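Local coordinates for protein C2 toxin component I (Clostridium botulinum, PDB 2J3X) that is the enzymatic component of the binary C2 toxin, an ADP-ribosyltransferase that probably transfers ADP-ribose from NAD to actin in the target cell, at residues W29-Q43 with D81-T93. The protein carries 2 engineered substitutions. Numbering follows the deposited sequence. Where two conformers were deposited one is given.
Sequences WFTKLNNLEEVAVNQ and DVERIREALLKNT. With SO4 (sulfate ion), chain S; SO4 (sulfate ion), chain M.
Glu37 OE1 is gripped by two donors, Lys91 NZ at 2.9 Å on its syn lone pair and the backbone N of Asn34, which arrives from above the carboxylate plane. The second bond is half of a capping box: Asn34, the N-cap of helix 35-42, takes the N-H of Glu37 on its OD1 almost straight, at 170°. Glutamate suits this third helical position: CG sits beside the backbone N, and the extended chain carries OE1 both to Asn34 N at the start of the helix and to a lysine across the interface. Lys91, extended beyond CG, comes from the opposite direction, and its NZ also donates to Lys32 O at 3.2 Å, in the carbonyl plane. Lys32 returns the reach: its chain bends at chi3 and NZ meets Asn92 OD1 at 2.8 Å.

Nearby, Trp29 donates from NE1 to Ala88 O (2.9 Å), a carbonyl near the end of helix 77-90 that also accepts Lys91 N from the other face of its plane. With CG anti to the backbone N (chi1 -173°), the indole is directed toward that helix end and meets Ala88 O in the ring plane. Asn92 ND2 lies over one face of the ring, the amide plane 19° from the ring plane. The small Ala88 CB lets Trp29 CZ2, Leu33 CD2 and Val41 CG2 converge on it, each within 3.9 Å. Ala40 CB, equally slight, admits Arg84 CB at 3.8 Å, and the axes of 35-42 and 81-90 come within 8.5 Å. Leu36 CD1 covers one face of the Arg84 guanidinium, whose NH1 shares a water with Leu36 O and Asp81 OD1.

The contact thus joins helices of the N-terminal ADP-ribosyltransferase-like region through an apolar seam bordered by charge. Lys91 would favour an ionised Glu37, and their salt bridge would probably weaken in acid, a point of interest in crystals at pH 3.0.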
ATOM      1  N   TRP A  29      15.490 -25.222  -0.959  1.00 14.49           N
ATOM      2  CA  TRP A  29      14.107 -24.786  -0.992  1.00 15.39           C
ATOM      3  C   TRP A  29      13.281 -25.767  -1.802  1.00 15.01           C
ATOM      4  O   TRP A  29      12.188 -26.177  -1.350  1.00 13.93           O
ATOM      5  CB  TRP A  29      14.051 -23.404  -1.640  1.00 14.45           C
ATOM      6  CG  TRP A  29      12.697 -22.718  -1.622  1.00 15.51           C
ATOM      7  CD1 TRP A  29      11.644 -22.937  -0.775  1.00 15.55           C
ATOM      8  CD2 TRP A  29      12.324 -21.635  -2.487  1.00 14.16           C
ATOM      9  NE1 TRP A  29      10.589 -22.042  -1.102  1.00 15.37           N
ATOM     10  CE2 TRP A  29      10.996 -21.258  -2.153  1.00 16.03           C
ATOM     11  CE3 TRP A  29      12.959 -21.012  -3.574  1.00 13.98           C
ATOM     12  CZ2 TRP A  29      10.332 -20.198  -2.815  1.00 14.51           C
ATOM     13  CZ3 TRP A  29      12.280 -19.980  -4.277  1.00 13.56           C
ATOM     14  CH2 TRP A  29      10.978 -19.589  -3.866  1.00 14.98           C
ATOM     15  N   PHE A  30      13.777 -26.120  -2.986  1.00 15.05           N
ATOM     16  CA  PHE A  30      12.989 -26.969  -3.903  1.00 17.16           C
ATOM     17  C   PHE A  30      12.737 -28.365  -3.311  1.00 17.71           C
ATOM     18  O   PHE A  30      11.742 -29.006  -3.677  1.00 19.03           O
ATOM     19  CB  PHE A  30      13.631 -27.054  -5.282  1.00 17.46           C
ATOM     20  CG  PHE A  30      13.281 -25.890  -6.189  1.00 20.48           C
ATOM     21  CD1 PHE A  30      13.172 -24.600  -5.675  1.00 23.32           C
ATOM     22  CD2 PHE A  30      13.033 -26.092  -7.543  1.00 25.42           C
ATOM     23  CE1 PHE A  30      12.861 -23.499  -6.502  1.00 22.72           C
ATOM     24  CE2 PHE A  30      12.689 -24.998  -8.371  1.00 27.41           C
ATOM     25  CZ  PHE A  30      12.617 -23.704  -7.828  1.00 24.32           C
ATOM     26  N   THR A  31      13.562 -28.805  -2.364  1.00 17.14           N
ATOM     27  CA  THR A  31      13.252 -30.106  -1.711  1.00 18.42           C
ATOM     28  C   THR A  31      11.937 -30.082  -0.936  1.00 18.95           C
ATOM     29  O   THR A  31      11.409 -31.141  -0.587  1.00 18.93           O
ATOM     30  CB  THR A  31      14.361 -30.629  -0.816  1.00 17.79           C
ATOM     31  OG1 THR A  31      14.480 -29.835   0.374  1.00 21.13           O
ATOM     32  CG2 THR A  31      15.699 -30.604  -1.589  1.00 20.84           C
ATOM     33  N   LYS A  32      11.408 -28.882  -0.671  1.00 16.82           N
ATOM     34  CA  LYS A  32      10.219 -28.768   0.144  1.00 15.84           C
ATOM     35  C   LYS A  32       8.990 -28.484  -0.732  1.00 15.24           C
ATOM     36  O   LYS A  32       7.879 -28.338  -0.194  1.00 15.79           O
ATOM     37  CB  LYS A  32      10.369 -27.634   1.158  1.00 15.81           C
ATOM     38  CG  LYS A  32      11.546 -27.807   2.153  1.00 19.43           C
ATOM     39  CD  LYS A  32      11.732 -26.530   2.936  1.00 21.22           C
ATOM     40  CE  LYS A  32      13.152 -26.242   3.350  1.00 23.37           C
ATOM     41  NZ  LYS A  32      13.060 -25.268   4.466  1.00 20.30           N
ATOM     42  N   LEU A  33       9.192 -28.379  -2.046  1.00 14.77           N
ATOM     43  CA  LEU A  33       8.082 -27.948  -2.921  1.00 15.50           C
ATOM     44  C   LEU A  33       7.492 -29.076  -3.751  1.00 17.47           C
ATOM     45  O   LEU A  33       8.191 -30.033  -4.106  1.00 19.39           O
ATOM     46  CB  LEU A  33       8.550 -26.826  -3.868  1.00 14.59           C
ATOM     47  CG  LEU A  33       9.238 -25.658  -3.156  1.00 15.01           C
ATOM     48  CD1 LEU A  33       9.521 -24.572  -4.177  1.00 16.16           C
ATOM     49  CD2 LEU A  33       8.335 -25.150  -2.051  1.00 16.97           C
ATOM     50  N   ASN A  34       6.225 -28.906  -4.132  1.00 18.47           N
ATOM     51  CA  ASN A  34       5.572 -29.814  -5.053  1.00 19.61           C
ATOM     52  C   ASN A  34       5.807 -29.281  -6.472  1.00 20.40           C
ATOM     53  O   ASN A  34       6.319 -28.147  -6.627  1.00 19.30           O
ATOM     54  CB  ASN A  34       4.106 -30.008  -4.639  1.00 20.39           C
ATOM     55  CG  ASN A  34       3.255 -28.751  -4.806  1.00 20.82           C
ATOM     56  OD1 ASN A  34       3.497 -27.948  -5.702  1.00 21.06           O
ATOM     57  ND2 ASN A  34       2.205 -28.613  -3.994  1.00 22.82           N
ATOM     58  N   ASN A  35       5.482 -30.072  -7.496  1.00 20.67           N
ATOM     59  CA  ASN A  35       5.767 -29.726  -8.887  0.50 21.27           C
ATOM     60  C   ASN A  35       5.151 -28.394  -9.308  1.00 21.25           C
ATOM     61  O   ASN A  35       5.799 -27.590  -9.964  1.00 21.70           O
ATOM     62  CB  ASN A  35       5.252 -30.840  -9.834  0.50 22.27           C
ATOM     63  CG  ASN A  35       5.504 -30.535 -11.322  0.50 22.35           C
ATOM     64  OD1 ASN A  35       6.632 -30.277 -11.744  0.50 22.80           O
ATOM     65  ND2 ASN A  35       4.447 -30.590 -12.119  0.50 20.82           N
ATOM     66  N   LEU A  36       3.885 -28.184  -8.957  1.00 19.76           N
ATOM     67  CA  LEU A  36       3.223 -26.898  -9.346  1.00 19.92           C
ATOM     68  C   LEU A  36       3.883 -25.665  -8.712  1.00 17.86           C
ATOM     69  O   LEU A  36       4.076 -24.635  -9.375  1.00 17.47           O
ATOM     70  CB  LEU A  36       1.734 -26.926  -9.073  1.00 20.37           C
ATOM     71  CG  LEU A  36       1.057 -27.899 -10.069  1.00 23.33           C
ATOM     72  CD1 LEU A  36      -0.368 -28.069  -9.627  1.00 25.71           C
ATOM     73  CD2 LEU A  36       1.164 -27.427 -11.550  1.00 25.12           C
ATOM     74  N   GLU A  37       4.252 -25.787  -7.443  1.00 16.45           N
ATOM     75  CA  GLU A  37       5.027 -24.718  -6.780  1.00 17.21           C
ATOM     76  C   GLU A  37       6.355 -24.470  -7.467  1.00 17.95           C
ATOM     77  O   GLU A  37       6.781 -23.327  -7.659  1.00 17.40           O
ATOM     78  CB  GLU A  37       5.301 -25.094  -5.344  1.00 16.19           C
ATOM     79  CG  GLU A  37       4.041 -24.894  -4.460  1.00 16.81           C
ATOM     80  CD  GLU A  37       4.035 -25.727  -3.205  1.00 19.10           C
ATOM     81  OE1 GLU A  37       4.995 -26.468  -2.964  1.00 18.44           O
ATOM     82  OE2 GLU A  37       3.012 -25.684  -2.491  1.00 19.88           O
ATOM     83  N   GLU A  38       7.058 -25.547  -7.785  1.00 19.62           N
ATOM     84  CA  GLU A  38       8.309 -25.400  -8.530  1.00 21.54           C
ATOM     85  C   GLU A  38       8.120 -24.728  -9.888  1.00 21.38           C
ATOM     86  O   GLU A  38       8.914 -23.872 -10.267  1.00 22.99           O
ATOM     87  CB  GLU A  38       9.004 -26.767  -8.728  1.00 22.77           C
ATOM     88  CG  GLU A  38       9.509 -27.362  -7.423  1.00 23.88           C
ATOM     89  CD  GLU A  38      10.513 -28.518  -7.637  1.00 26.81           C
ATOM     90  OE1 GLU A  38      11.002 -28.678  -8.778  1.00 32.77           O
ATOM     91  OE2 GLU A  38      10.820 -29.238  -6.663  1.00 32.40           O
ATOM     92  N   VAL A  39       7.083 -25.129 -10.613  1.00 21.12           N
ATOM     93  CA  VAL A  39       6.811 -24.548 -11.926  1.00 20.86           C
ATOM     94  C   VAL A  39       6.548 -23.059 -11.732  1.00 19.66           C
ATOM     95  O   VAL A  39       7.125 -22.223 -12.435  1.00 19.39           O
ATOM     96  CB  VAL A  39       5.630 -25.232 -12.620  1.00 22.50           C
ATOM     97  CG1 VAL A  39       5.211 -24.464 -13.894  1.00 23.07           C
ATOM     98  CG2 VAL A  39       5.973 -26.686 -12.933  1.00 25.52           C
ATOM     99  N   ALA A  40       5.757 -22.724 -10.711  1.00 17.49           N
ATOM    100  CA  ALA A  40       5.409 -21.306 -10.469  1.00 18.22           C
ATOM    101  C   ALA A  40       6.629 -20.480 -10.114  1.00 18.65           C
ATOM    102  O   ALA A  40       6.816 -19.379 -10.632  1.00 20.40           O
ATOM    103  CB  ALA A  40       4.355 -21.220  -9.355  1.00 16.86           C
ATOM    104  N   VAL A  41       7.480 -21.005  -9.229  1.00 18.55           N
ATOM    105  CA  VAL A  41       8.679 -20.299  -8.806  1.00 19.74           C
ATOM    106  C   VAL A  41       9.730 -20.208  -9.945  1.00 21.76           C
ATOM    107  O   VAL A  41      10.366 -19.160 -10.148  1.00 21.22           O
ATOM    108  CB  VAL A  41       9.289 -20.958  -7.546  1.00 19.32           C
ATOM    109  CG1 VAL A  41      10.784 -20.540  -7.355  1.00 20.81           C
ATOM    110  CG2 VAL A  41       8.437 -20.645  -6.348  1.00 18.44           C
ATOM    111  N   ASN A  42       9.904 -21.301 -10.680  1.00 23.44           N
ATOM    112  CA  ASN A  42      10.871 -21.349 -11.789  1.00 26.03           C
ATOM    113  C   ASN A  42      10.599 -20.328 -12.862  1.00 26.42           C
ATOM    114  O   ASN A  42      11.525 -19.846 -13.508  1.00 27.85           O
ATOM    115  CB  ASN A  42      10.781 -22.692 -12.484  1.00 26.36           C
ATOM    116  CG  ASN A  42      11.747 -23.688 -11.935  1.00 30.14           C
ATOM    117  OD1 ASN A  42      11.536 -24.901 -12.086  1.00 37.26           O
ATOM    118  ND2 ASN A  42      12.836 -23.206 -11.353  1.00 31.33           N
ATOM    119  N   GLN A  43       9.324 -20.035 -13.093  1.00 26.01           N
ATOM    120  CA  GLN A  43       8.969 -19.080 -14.109  1.00 26.07           C
ATOM    121  C   GLN A  43       9.479 -17.679 -13.736  1.00 24.54           C
ATOM    122  O   GLN A  43       9.648 -16.847 -14.616  1.00 23.68           O
ATOM    123  CB  GLN A  43       7.468 -19.096 -14.367  1.00 26.66           C
ATOM    124  CG  GLN A  43       6.983 -20.354 -15.114  1.00 29.40           C
ATOM    125  CD  GLN A  43       5.521 -20.272 -15.445  1.00 33.49           C
ATOM    126  OE1 GLN A  43       5.133 -19.701 -16.468  1.00 38.44           O
ATOM    127  NE2 GLN A  43       4.694 -20.805 -14.576  1.00 35.46           N
ATOM    128  N   ASP A  81      -0.731 -19.142  -9.675  1.00 12.57           N
ATOM    129  CA  ASP A  81       0.734 -18.980  -9.595  1.00 13.12           C
ATOM    130  C   ASP A  81       1.128 -18.086  -8.409  1.00 12.13           C
ATOM    131  O   ASP A  81       2.043 -18.424  -7.649  1.00 13.92           O
ATOM    132  CB  ASP A  81       1.319 -18.409 -10.904  1.00 13.98           C
ATOM    133  CG  ASP A  81       1.460 -19.472 -11.987  1.00 18.80           C
ATOM    134  OD1 ASP A  81       1.441 -20.671 -11.638  1.00 24.47           O
ATOM    135  OD2 ASP A  81       1.597 -19.086 -13.170  1.00 22.31           O
ATOM    136  N   VAL A  82       0.442 -16.955  -8.223  1.00 11.68           N
ATOM    137  CA  VAL A  82       0.656 -16.112  -7.013  1.00 11.07           C
ATOM    138  C   VAL A  82       0.436 -16.944  -5.740  1.00 11.36           C
ATOM    139  O   VAL A  82       1.262 -16.890  -4.789  1.00 11.30           O
ATOM    140  CB  VAL A  82      -0.240 -14.845  -7.004  1.00  9.94           C
ATOM    141  CG1 VAL A  82      -0.307 -14.129  -5.615  1.00 10.21           C
ATOM    142  CG2 VAL A  82       0.177 -13.865  -8.152  1.00 10.75           C
ATOM    143  N   GLU A  83      -0.660 -17.700  -5.677  1.00 10.54           N
ATOM    144  CA  GLU A  83      -0.920 -18.496  -4.465  1.00  9.98           C
ATOM    145  C   GLU A  83       0.189 -19.537  -4.240  1.00 10.20           C
ATOM    146  O   GLU A  83       0.605 -19.780  -3.094  1.00 11.55           O
ATOM    147  CB  GLU A  83      -2.285 -19.148  -4.611  1.00  9.20           C
ATOM    148  CG  GLU A  83      -3.438 -18.104  -4.577  1.00  9.15           C
ATOM    149  CD  GLU A  83      -4.815 -18.674  -4.950  1.00  9.84           C
ATOM    150  OE1 GLU A  83      -4.856 -19.762  -5.536  1.00 11.88           O
ATOM    151  OE2 GLU A  83      -5.833 -18.006  -4.601  1.00 10.95           O
ATOM    152  N   ARG A  84       0.659 -20.153  -5.322  1.00 10.95           N
ATOM    153  CA  ARG A  84       1.726 -21.175  -5.224  1.00 11.73           C
ATOM    154  C   ARG A  84       3.062 -20.613  -4.758  1.00 12.04           C
ATOM    155  O   ARG A  84       3.799 -21.273  -4.021  1.00 13.35           O
ATOM    156  CB  ARG A  84       1.875 -21.920  -6.550  1.00 10.67           C
ATOM    157  CG  ARG A  84       0.700 -22.924  -6.766  1.00 12.53           C
ATOM    158  CD  ARG A  84       0.586 -23.382  -8.212  1.00 13.35           C
ATOM    159  NE  ARG A  84      -0.681 -24.109  -8.397  1.00 13.27           N
ATOM    160  CZ  ARG A  84      -1.274 -24.293  -9.585  1.00 17.51           C
ATOM    161  NH1 ARG A  84      -0.703 -23.847 -10.729  1.00 15.65           N
ATOM    162  NH2 ARG A  84      -2.443 -24.945  -9.637  1.00 13.42           N
ATOM    163  N   ILE A  85       3.375 -19.403  -5.216  1.00 11.95           N
ATOM    164  CA  ILE A  85       4.597 -18.693  -4.786  1.00 11.69           C
ATOM    165  C   ILE A  85       4.452 -18.382  -3.292  1.00 11.15           C
ATOM    166  O   ILE A  85       5.378 -18.579  -2.503  1.00 11.01           O
ATOM    167  CB  ILE A  85       4.881 -17.435  -5.658  1.00 12.42           C
ATOM    168  CG1 ILE A  85       5.275 -17.847  -7.077  1.00 12.14           C
ATOM    169  CG2 ILE A  85       6.048 -16.610  -5.053  1.00 10.76           C
ATOM    170  CD1 ILE A  85       5.144 -16.676  -8.108  1.00 13.09           C
ATOM    171  N   ARG A  86       3.294 -17.881  -2.873  1.00 10.78           N
ATOM    172  CA  ARG A  86       3.063 -17.593  -1.457  1.00 11.38           C
ATOM    173  C   ARG A  86       3.260 -18.829  -0.627  1.00 12.85           C
ATOM    174  O   ARG A  86       3.886 -18.767   0.455  1.00 13.45           O
ATOM    175  CB  ARG A  86       1.634 -17.075  -1.216  1.00 11.68           C
ATOM    176  CG  ARG A  86       1.382 -15.673  -1.763  1.00  9.39           C
ATOM    177  CD  ARG A  86      -0.065 -15.352  -1.405  1.00 13.64           C
ATOM    178  NE  ARG A  86      -0.575 -14.158  -2.085  1.00 12.28           N
ATOM    179  CZ  ARG A  86      -1.870 -13.849  -2.180  1.00 12.20           C
ATOM    180  NH1 ARG A  86      -2.812 -14.663  -1.673  1.00 13.57           N
ATOM    181  NH2 ARG A  86      -2.215 -12.719  -2.787  1.00 12.28           N
ATOM    182  N   GLU A  87       2.697 -19.931  -1.111  1.00 12.40           N
ATOM    183  CA  GLU A  87       2.798 -21.213  -0.407  0.50 14.02           C
ATOM    184  C   GLU A  87       4.242 -21.719  -0.348  1.00 14.19           C
ATOM    185  O   GLU A  87       4.675 -22.212   0.718  1.00 15.70           O
ATOM    186  CB  GLU A  87       1.893 -22.235  -1.083  0.50 13.92           C
ATOM    187  CG  GLU A  87       1.815 -23.584  -0.430  0.50 14.38           C
ATOM    188  CD  GLU A  87       0.913 -24.577  -1.202  0.50 16.66           C
ATOM    189  OE1 GLU A  87       0.220 -24.181  -2.160  0.50 23.16           O
ATOM    190  OE2 GLU A  87       0.897 -25.773  -0.848  0.50 22.30           O
ATOM    191  N   ALA A  88       4.991 -21.555  -1.430  1.00 13.65           N
ATOM    192  CA  ALA A  88       6.419 -21.953  -1.446  1.00 11.89           C
ATOM    193  C   ALA A  88       7.211 -21.123  -0.424  1.00 13.87           C
ATOM    194  O   ALA A  88       8.060 -21.634   0.334  1.00 12.50           O
ATOM    195  CB  ALA A  88       6.992 -21.768  -2.861  1.00 12.27           C
ATOM    196  N   LEU A  89       6.881 -19.844  -0.319  1.00 12.31           N
ATOM    197  CA  LEU A  89       7.612 -18.983   0.637  1.00 14.54           C
ATOM    198  C   LEU A  89       7.364 -19.389   2.108  1.00 15.60           C
ATOM    199  O   LEU A  89       8.247 -19.267   2.939  1.00 15.68           O
ATOM    200  CB  LEU A  89       7.254 -17.499   0.405  1.00 13.70           C
ATOM    201  CG  LEU A  89       7.744 -16.928  -0.928  1.00 12.42           C
ATOM    202  CD1 LEU A  89       7.127 -15.511  -1.107  1.00 13.64           C
ATOM    203  CD2 LEU A  89       9.263 -16.772  -0.885  1.00 16.77           C
ATOM    204  N   LEU A  90       6.135 -19.835   2.415  1.00 16.10           N
ATOM    205  CA  LEU A  90       5.749 -20.201   3.795  1.00 18.58           C
ATOM    206  C   LEU A  90       6.575 -21.373   4.299  1.00 19.15           C
ATOM    207  O   LEU A  90       6.704 -21.569   5.509  1.00 19.07           O
ATOM    208  CB  LEU A  90       4.252 -20.580   3.841  1.00 19.67           C
ATOM    209  CG  LEU A  90       3.295 -19.554   4.424  1.00 25.26           C
ATOM    210  CD1 LEU A  90       3.861 -18.149   4.414  1.00 29.08           C
ATOM    211  CD2 LEU A  90       1.904 -19.646   3.791  1.00 27.07           C
ATOM    212  N   LYS A  91       7.126 -22.139   3.364  1.00 19.34           N
ATOM    213  CA  LYS A  91       7.813 -23.395   3.680  1.00 21.34           C
ATOM    214  C   LYS A  91       9.275 -23.176   4.071  1.00 20.95           C
ATOM    215  O   LYS A  91       9.965 -24.107   4.477  1.00 21.67           O
ATOM    216  CB  LYS A  91       7.716 -24.335   2.481  1.00 21.52           C
ATOM    217  CG  LYS A  91       6.303 -24.961   2.320  1.00 22.56           C
ATOM    218  CD  LYS A  91       6.158 -25.762   1.030  1.00 24.47           C
ATOM    219  CE  LYS A  91       4.829 -26.576   1.000  1.00 25.77           C
ATOM    220  NZ  LYS A  91       4.812 -27.473  -0.235  1.00 33.93           N
ATOM    221  N   ASN A  92       9.752 -21.943   3.984  1.00 19.11           N
ATOM    222  CA  ASN A  92      11.178 -21.700   4.056  1.00 18.07           C
ATOM    223  C   ASN A  92      11.479 -20.467   4.869  1.00 18.09           C
ATOM    224  O   ASN A  92      11.074 -19.381   4.493  1.00 17.73           O
ATOM    225  CB  ASN A  92      11.674 -21.539   2.619  1.00 18.61           C
ATOM    226  CG  ASN A  92      13.129 -21.887   2.449  1.00 21.25           C
ATOM    227  OD1 ASN A  92      13.562 -22.962   2.874  1.00 20.75           O
ATOM    228  ND2 ASN A  92      13.867 -21.047   1.743  1.00 18.71           N
ATOM    229  N   THR A  93      12.156 -20.604   6.013  1.00 18.16           N
ATOM    230  CA  THR A  93      12.363 -19.461   6.891  1.00 18.37           C
ATOM    231  C   THR A  93      13.842 -19.194   7.173  1.00 19.63           C
ATOM    232  O   THR A  93      14.628 -20.154   7.355  1.00 19.60           O
ATOM    233  CB  THR A  93      11.653 -19.651   8.230  1.00 19.72           C
ATOM    234  OG1 THR A  93      12.063 -20.890   8.824  1.00 19.10           O
ATOM    235  CG2 THR A  93      10.121 -19.725   8.025  1.00 19.11           C
TER
HETATM  236  S   SO4 S1449       4.459 -33.349  -6.468  1.00 88.66           S
HETATM  237  O1  SO4 S1449       4.338 -34.580  -7.249  1.00 89.64           O
HETATM  238  O2  SO4 S1449       4.547 -33.651  -5.042  1.00 88.21           O
HETATM  239  O3  SO4 S1449       5.660 -32.628  -6.886  1.00 88.83           O
HETATM  240  O4  SO4 S1449       3.269 -32.541  -6.698  1.00 89.55           O
HETATM  241  S   SO4 M1443      -6.017 -16.205  -1.696  1.00 12.20           S
HETATM  242  O1  SO4 M1443      -5.416 -16.057  -3.069  1.00 12.66           O
HETATM  243  O2  SO4 M1443      -5.373 -17.381  -1.118  1.00 13.36           O
HETATM  244  O3  SO4 M1443      -5.651 -15.053  -0.865  1.00 12.76           O
HETATM  245  O4  SO4 M1443      -7.470 -16.391  -1.773  1.00 14.25           O
HETATM  246  O   HOH W   1      -0.146 -26.410  -4.231  1.00 27.08           O
HETATM  247  O   HOH W   2       2.227 -23.816 -11.339  1.00 17.63           O
HETATM  248  O   HOH W   3       1.906 -20.408 -15.420  1.00 36.28           O